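Long-range contact in purine nucleoside phosphorylase (Schistosoma mansoni, PDB 6BI9), which probably catalyses the reversible phosphorolysis of purine nucleosides such as inosine and guanosine, releasing the free base and ribose 1-phosphate: residues V193-G198 with D217-S222. Residues are numbered along the deposited sequence; the frame is centred on the assembly and turned at random.
Sequences VYAFNG and DVVGMS. With DS7 (1,2,5-trimethyl-1H-pyrrole-3-carboxylic acid), chain G.
Two parallel strands of a beta-alpha-beta unit, 189-196 and 218-220, pair here, joined through helix 205-213, and at one end of the pairing Val193 meets Asp217. Val193 O takes two backbone N-H groups, from Asp217 and Val218, while Val193 N gives its hydrogen almost straight to the anti lone pair of Asp217 OD2, at 2.8 Å. The other carboxylate oxygen, OD1, is held by Asn123. Further along, Ala195 is bonded through both its N and its O, Ala195 N to Val218 O at 2.9 Å and Ala195 O to Gly220 N at 3.0 Å. Asn197 N to Gly220 O continues the parallel pairing just past the strand.

Tyr194 and Val218 share one face of this sheet in the phosphorylase-superfamily fold; Tyr194 CD1 lies against Val218 CG2 at 3.6 Å, the side chains crossing at about a right angle. With CG anti to the backbone N (chi1 -179°), the far end of the Tyr194 ring reaches Gly220, where the absence of a side chain leaves room for Tyr194 OH, which accepts the N-H of Ser222 N at 3.2 Å; a water in the ring plane links OH to Ser222 OG. Phe196 turns its CE1 edge to Met221 C.

Beyond the strand ends, Asn197 ND2 donates hydrogen bonds to the ligand carboxylate, 2.9 Å to DS7 O and a weak one to DS7 O1. Met221 CG lies close beside DS7 O1, and Glu203 N also binds the ligand. Phe161 of a second subunit packs on Met221.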
ATOM      1  N   VAL A 193       3.066 -20.136  -5.002  1.00 24.61           N
ATOM      2  CA  VAL A 193       2.858 -18.692  -5.208  1.00 22.34           C
ATOM      3  C   VAL A 193       3.407 -17.910  -4.004  1.00 24.19           C
ATOM      4  O   VAL A 193       3.048 -18.196  -2.855  1.00 26.25           O
ATOM      5  CB  VAL A 193       1.358 -18.397  -5.406  1.00 24.55           C
ATOM      6  CG1 VAL A 193       1.092 -16.883  -5.482  1.00 24.43           C
ATOM      7  CG2 VAL A 193       0.804 -19.108  -6.660  1.00 29.43           C
ATOM      8  N   TYR A 194       4.245 -16.900  -4.269  1.00 21.68           N
ATOM      9  CA  TYR A 194       4.897 -16.076  -3.241  1.00 20.98           C
ATOM     10  C   TYR A 194       4.157 -14.763  -3.015  1.00 20.80           C
ATOM     11  O   TYR A 194       3.969 -13.987  -3.962  1.00 23.55           O
ATOM     12  CB  TYR A 194       6.324 -15.774  -3.682  1.00 22.33           C
ATOM     13  CG  TYR A 194       7.216 -14.934  -2.750  1.00 19.97           C
ATOM     14  CD1 TYR A 194       8.130 -15.547  -1.897  1.00 24.01           C
ATOM     15  CD2 TYR A 194       7.209 -13.531  -2.770  1.00 18.49           C
ATOM     16  CE1 TYR A 194       8.976 -14.815  -1.078  1.00 19.27           C
ATOM     17  CE2 TYR A 194       8.073 -12.779  -1.940  1.00 21.38           C
ATOM     18  CZ  TYR A 194       8.944 -13.418  -1.105  1.00 18.81           C
ATOM     19  OH  TYR A 194       9.791 -12.697  -0.307  1.00 21.06           O
ATOM     20  N   ALA A 195       3.753 -14.504  -1.762  1.00 19.33           N
ATOM     21  CA  ALA A 195       3.214 -13.198  -1.372  1.00 20.96           C
ATOM     22  C   ALA A 195       4.330 -12.306  -0.845  1.00 21.84           C
ATOM     23  O   ALA A 195       5.038 -12.680   0.096  1.00 20.60           O
ATOM     24  CB  ALA A 195       2.143 -13.330  -0.291  1.00 24.18           C
ATOM     25  N   PHE A 196       4.410 -11.076  -1.378  1.00 18.57           N
ATOM     26  CA  PHE A 196       5.369 -10.053  -0.929  1.00 18.02           C
ATOM     27  C   PHE A 196       4.683  -9.169   0.127  1.00 19.90           C
ATOM     28  O   PHE A 196       3.732  -8.441  -0.205  1.00 21.79           O
ATOM     29  CB  PHE A 196       5.840  -9.247  -2.154  1.00 20.49           C
ATOM     30  CG  PHE A 196       6.831  -8.121  -1.854  1.00 19.55           C
ATOM     31  CD1 PHE A 196       7.713  -8.170  -0.766  1.00 21.48           C
ATOM     32  CD2 PHE A 196       6.860  -6.984  -2.687  1.00 19.63           C
ATOM     33  CE1 PHE A 196       8.598  -7.130  -0.512  1.00 21.16           C
ATOM     34  CE2 PHE A 196       7.736  -5.929  -2.434  1.00 17.80           C
ATOM     35  CZ  PHE A 196       8.601  -5.981  -1.343  1.00 18.56           C
ATOM     36  N   ASN A 197       5.128  -9.320   1.397  0.87 21.32           N
ATOM     37  CA  ASN A 197       4.817  -8.506   2.592  0.87 21.35           C
ATOM     38  C   ASN A 197       5.948  -7.490   2.688  0.87 25.37           C
ATOM     39  O   ASN A 197       7.095  -7.880   2.913  0.87 27.19           O
ATOM     40  CB  ASN A 197       4.847  -9.397   3.876  0.87 21.72           C
ATOM     41  CG  ASN A 197       4.867  -8.606   5.222  0.87 27.27           C
ATOM     42  OD1 ASN A 197       4.342  -7.505   5.338  0.87 27.91           O
ATOM     43  ND2 ASN A 197       5.480  -9.215   6.257  0.87 32.47           N
ATOM     44  N   GLY A 198       5.652  -6.212   2.598  1.00 23.75           N
ATOM     45  CA  GLY A 198       6.730  -5.229   2.587  1.00 19.67           C
ATOM     46  C   GLY A 198       7.665  -5.346   3.784  1.00 21.02           C
ATOM     47  O   GLY A 198       8.862  -5.063   3.664  1.00 28.19           O
ATOM     48  N   ASP A 217       0.918 -19.426  -1.068  1.00 23.26           N
ATOM     49  CA  ASP A 217       1.610 -20.590  -0.537  1.00 23.50           C
ATOM     50  C   ASP A 217       2.730 -20.243   0.433  1.00 25.59           C
ATOM     51  O   ASP A 217       2.985 -21.013   1.360  1.00 24.77           O
ATOM     52  CB  ASP A 217       2.190 -21.425  -1.692  1.00 27.74           C
ATOM     53  CG  ASP A 217       1.100 -22.016  -2.598  1.00 34.30           C
ATOM     54  OD1 ASP A 217       0.228 -22.743  -2.085  1.00 38.07           O
ATOM     55  OD2 ASP A 217       1.110 -21.739  -3.821  1.00 28.25           O
ATOM     56  N   VAL A 218       3.439 -19.132   0.211  1.00 22.71           N
ATOM     57  CA  VAL A 218       4.551 -18.692   1.052  1.00 21.02           C
ATOM     58  C   VAL A 218       4.466 -17.164   1.133  1.00 21.51           C
ATOM     59  O   VAL A 218       3.851 -16.511   0.283  1.00 22.90           O
ATOM     60  CB  VAL A 218       5.944 -19.121   0.515  1.00 26.74           C
ATOM     61  CG1 VAL A 218       5.977 -20.633   0.233  1.00 31.52           C
ATOM     62  CG2 VAL A 218       6.287 -18.432  -0.750  1.00 34.44           C
ATOM     63  N   VAL A 219       5.080 -16.591   2.178  1.00 20.89           N
ATOM     64  CA  VAL A 219       5.138 -15.135   2.369  1.00 21.60           C
ATOM     65  C   VAL A 219       6.563 -14.712   2.742  1.00 22.55           C
ATOM     66  O   VAL A 219       7.240 -15.368   3.553  1.00 21.09           O
ATOM     67  CB  VAL A 219       4.112 -14.656   3.435  1.00 19.45           C
ATOM     68  CG1 VAL A 219       4.321 -15.347   4.781  1.00 24.29           C
ATOM     69  CG2 VAL A 219       4.130 -13.130   3.616  1.00 25.50           C
ATOM     70  N   GLY A 220       7.021 -13.599   2.153  1.00 19.36           N
ATOM     71  CA  GLY A 220       8.295 -13.019   2.558  1.00 19.99           C
ATOM     72  C   GLY A 220       8.417 -11.546   2.207  1.00 18.59           C
ATOM     73  O   GLY A 220       7.501 -10.954   1.628  1.00 20.16           O
ATOM     74  N   MET A 221       9.589 -10.968   2.547  1.00 18.45           N
ATOM     75  CA  MET A 221       9.822  -9.520   2.508  1.00 19.43           C
ATOM     76  C   MET A 221      10.817  -9.072   1.422  1.00 20.00           C
ATOM     77  O   MET A 221      11.417  -7.995   1.556  1.00 20.89           O
ATOM     78  CB  MET A 221      10.337  -9.019   3.867  1.00 24.96           C
ATOM     79  CG  MET A 221       9.571  -9.378   5.042  1.00 29.19           C
ATOM     80  SD  MET A 221      10.493  -8.879   6.554  1.00 24.90           S
ATOM     81  CE  MET A 221       9.505  -9.808   7.703  1.00 28.70           C
ATOM     82  N   SER A 222      11.049  -9.864   0.382  1.00 18.05           N
ATOM     83  CA  SER A 222      12.089  -9.558  -0.599  1.00 20.79           C
ATOM     84  C   SER A 222      11.666 -10.083  -1.974  1.00 23.01           C
ATOM     85  O   SER A 222      10.514 -10.496  -2.191  1.00 21.51           O
ATOM     86  CB  SER A 222      13.443 -10.164  -0.179  1.00 25.62           C
ATOM     87  OG  SER A 222      13.394 -11.578  -0.294  1.00 29.85           O
TER
HETATM   88  C7  DS7 G 306       9.067 -16.582   8.648  0.91 44.43           C
HETATM   89  C4  DS7 G 306       7.187 -12.354   6.207  0.91 27.09           C
HETATM   90  C5  DS7 G 306       7.780 -14.606   7.631  0.91 39.34           C
HETATM   91  C6  DS7 G 306       6.503 -14.965   8.365  0.91 43.07           C
HETATM   92  C3  DS7 G 306       8.070 -13.537   6.726  0.91 32.98           C
HETATM   93  C2  DS7 G 306       9.445 -13.697   6.377  0.91 28.04           C
HETATM   94  C1  DS7 G 306       9.951 -14.831   7.038  0.91 36.49           C
HETATM   95  O   DS7 G 306       6.132 -11.986   6.731  0.91 30.30           O
HETATM   96  O1  DS7 G 306       7.552 -11.645   5.254  0.91 36.94           O
HETATM   97  N   DS7 G 306       8.929 -15.387   7.821  0.91 41.24           N
HETATM   98  C   DS7 G 306      11.354 -15.423   6.976  0.91 31.63           C
HETATM   99  O   HOH W   1      11.792 -13.653   1.490  0.64 26.89           O
HETATM  100  O   HOH W   2      10.906  -5.099   1.769  1.00 27.30           O